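Local coordinates for protein histidine acid phosphatase (Hafnia alvei, PDB 4ARU) that belongs to branch 2 of the histidine phosphatase superfamily, the family of the histidine acid phosphatases, at residues A[22-27]-A[44-49]. Residues are numbered along the deposited sequence; the frame is centred on the assembly and turned at random. Where two conformers were deposited one is given.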
loop_
_atom_site.group_PDB
_atom_site.type_symbol
_atom_site.label_atom_id
_atom_site.label_comp_id
_atom_site.label_asym_id
_atom_site.label_seq_id
_atom_site.Cartn_x
_atom_site.Cartn_y
_atom_site.Cartn_z
ATOM N N ARG A 22 11.485 4.905 0.829
ATOM C CA ARG A 22 12.614 4.165 0.304
ATOM C C ARG A 22 13.226 4.864 -0.885
ATOM O O ARG A 22 12.567 5.678 -1.566
ATOM C CB ARG A 22 12.110 2.814 -0.167
ATOM C CG ARG A 22 10.988 2.825 -1.208
ATOM C CD ARG A 22 10.875 1.554 -2.063
ATOM N NE ARG A 22 9.765 1.624 -3.008
ATOM C CZ ARG A 22 9.784 2.294 -4.160
ATOM N NH1 ARG A 22 10.883 2.947 -4.512
ATOM N NH2 ARG A 22 8.712 2.312 -4.956
ATOM N N ALA A 23 14.457 4.493 -1.172
ATOM C CA ALA A 23 15.076 4.838 -2.439
ATOM C C ALA A 23 14.322 4.103 -3.571
ATOM O O ALA A 23 13.653 3.078 -3.369
ATOM C CB ALA A 23 16.523 4.447 -2.438
ATOM N N PRO A 24 14.463 4.595 -4.799
ATOM C CA PRO A 24 13.904 3.880 -5.933
ATOM C C PRO A 24 14.336 2.421 -5.940
ATOM O O PRO A 24 15.494 2.127 -5.620
ATOM C CB PRO A 24 14.491 4.637 -7.134
ATOM C CG PRO A 24 14.691 6.045 -6.621
ATOM C CD PRO A 24 15.148 5.825 -5.203
ATOM N N THR A 25 13.448 1.513 -6.329
ATOM C CA THR A 25 13.738 0.089 -6.361
ATOM C C THR A 25 14.771 -0.201 -7.465
ATOM O O THR A 25 15.664 -1.037 -7.327
ATOM C CB THR A 25 12.455 -0.748 -6.591
ATOM O OG1 THR A 25 11.385 -0.267 -5.746
ATOM C CG2 THR A 25 12.718 -2.173 -6.257
ATOM N N LYS A 26 14.613 0.512 -8.558
ATOM C CA LYS A 26 15.595 0.462 -9.628
ATOM C C LYS A 26 15.632 1.792 -10.345
ATOM O O LYS A 26 14.677 2.567 -10.331
ATOM C CB LYS A 26 15.294 -0.683 -10.597
ATOM C CG LYS A 26 13.969 -0.620 -11.246
ATOM C CD LYS A 26 13.794 -1.791 -12.219
ATOM C CE LYS A 26 12.407 -1.838 -12.769
ATOM N NZ LYS A 26 12.253 -2.881 -13.827
ATOM N N MET A 27 16.768 2.038 -10.982
ATOM C CA MET A 27 16.892 3.187 -11.866
ATOM C C MET A 27 17.372 2.661 -13.207
ATOM O O MET A 27 18.551 2.336 -13.397
ATOM C CB MET A 27 17.829 4.230 -11.269
ATOM C CG MET A 27 18.026 5.523 -12.078
ATOM S SD MET A 27 16.520 6.459 -12.372
ATOM C CE MET A 27 16.152 7.252 -10.813
ATOM N N VAL A 44 21.003 5.603 0.617
ATOM C CA VAL A 44 20.989 4.182 0.881
ATOM C C VAL A 44 20.923 3.481 -0.469
ATOM O O VAL A 44 20.635 4.082 -1.492
ATOM C CB VAL A 44 19.739 3.757 1.692
ATOM C CG1 VAL A 44 19.738 4.393 3.077
ATOM C CG2 VAL A 44 18.447 4.082 0.976
ATOM N N LYS A 45 21.183 2.192 -0.408
ATOM C CA LYS A 45 21.054 1.311 -1.546
ATOM C C LYS A 45 19.681 1.399 -2.164
ATOM O O LYS A 45 18.675 1.567 -1.482
ATOM C CB LYS A 45 21.318 -0.098 -1.051
ATOM C CG LYS A 45 21.355 -1.165 -2.130
ATOM C CD LYS A 45 21.704 -2.489 -1.544
ATOM C CE LYS A 45 21.600 -3.564 -2.614
ATOM N NZ LYS A 45 21.943 -4.850 -2.016
ATOM N N LEU A 46 19.619 1.223 -3.468
ATOM C CA LEU A 46 18.354 1.187 -4.121
ATOM C C LEU A 46 17.417 0.196 -3.473
ATOM O O LEU A 46 17.810 -0.910 -3.112
ATOM C CB LEU A 46 18.504 0.881 -5.585
ATOM C CG LEU A 46 19.184 1.965 -6.421
ATOM C CD1 LEU A 46 19.130 1.522 -7.866
ATOM C CD2 LEU A 46 18.583 3.374 -6.316
ATOM N N GLY A 47 16.161 0.601 -3.282
ATOM C CA GLY A 47 15.180 -0.214 -2.640
ATOM C C GLY A 47 15.190 -0.283 -1.131
ATOM O O GLY A 47 14.254 -0.856 -0.559
ATOM N N TYR A 48 16.195 0.287 -0.494
ATOM C CA TYR A 48 16.208 0.275 0.974
ATOM C C TYR A 48 15.341 1.393 1.531
ATOM O O TYR A 48 15.225 2.469 0.956
ATOM C CB TYR A 48 17.642 0.441 1.503
ATOM C CG TYR A 48 18.479 -0.828 1.556
ATOM C CD1 TYR A 48 18.112 -1.994 0.882
ATOM C CD2 TYR A 48 19.594 -0.878 2.351
ATOM C CE1 TYR A 48 18.906 -3.142 0.939
ATOM C CE2 TYR A 48 20.398 -2.008 2.412
ATOM C CZ TYR A 48 20.049 -3.152 1.705
ATOM O OH TYR A 48 20.864 -4.293 1.796
ATOM N N ILE A 49 14.753 1.165 2.692
ATOM C CA ILE A 49 14.165 2.252 3.469
ATOM C C ILE A 49 15.291 3.143 3.944
ATOM O O ILE A 49 16.403 2.686 4.206
ATOM C CB ILE A 49 13.373 1.717 4.672
ATOM C CG1 ILE A 49 12.515 2.808 5.321
ATOM C CG2 ILE A 49 14.270 1.098 5.703
ATOM C CD1 ILE A 49 11.493 2.235 6.308
#
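Ala23 and Tyr48 join the two loops through their backbones: Ala23 N donates to Tyr48 O over 3.0 Å. The same oxygen lies 3.2 Å from Arg22 CA in a CA-H...O contact, and Arg22 pairs with Ile49 in a single beta bridge. A second, weak bond of 2.9 Å runs from Gly47 N to Pro24 O, bent to 127° at the hydrogen. Within 44-49, Tyr48 N bonds back to Lys45 O and closes a type II turn; Gly47 takes the third position with a positive phi of 80°, the backbone conformation usual for glycine in such a turn.

Van der Waals contacts flank these bonds. Ala23 CB points toward the turn, meeting Val44 CG2 at 3.9 Å and also the carbonyl oxygen of Lys45. Leu46 reaches over the other loop: its CG stands anti to its own carbonyl carbon (chi1 -68°), CD2 and CB lie against Pro24 O, and CD1 lies near Met27 N and Lys26 CA. Leu46 CD2 also approaches Pro24 CB at 4.4 Å. Trp42 touches Ala23 and Pro24 from outside the two segments.

Arg22 turns its charged end away from 44-49. NH1 bonds Ala23 O at 3.0 Å, nearly in the guanidinium plane but well above the carbonyl plane, and NE hydrogen-bonds a tartaric acid molecule, probably from the crystallisation liquor; these two bonds orient the group. In the conformer given, Thr25 OG1 lies over one guanidinium face. From helix 93-106, Arg94 bonds Gly47 O and Gln93 bonds Ile49 N. Arg22, Ala23 and Pro24 end the RHGxRxP signature of histidine acid phosphatases, which begins at the end of strand 9-18; the turn preceding helix 51-70 is thus tied to it at a tartaric acid-holding pocket, consistent with the family's active site.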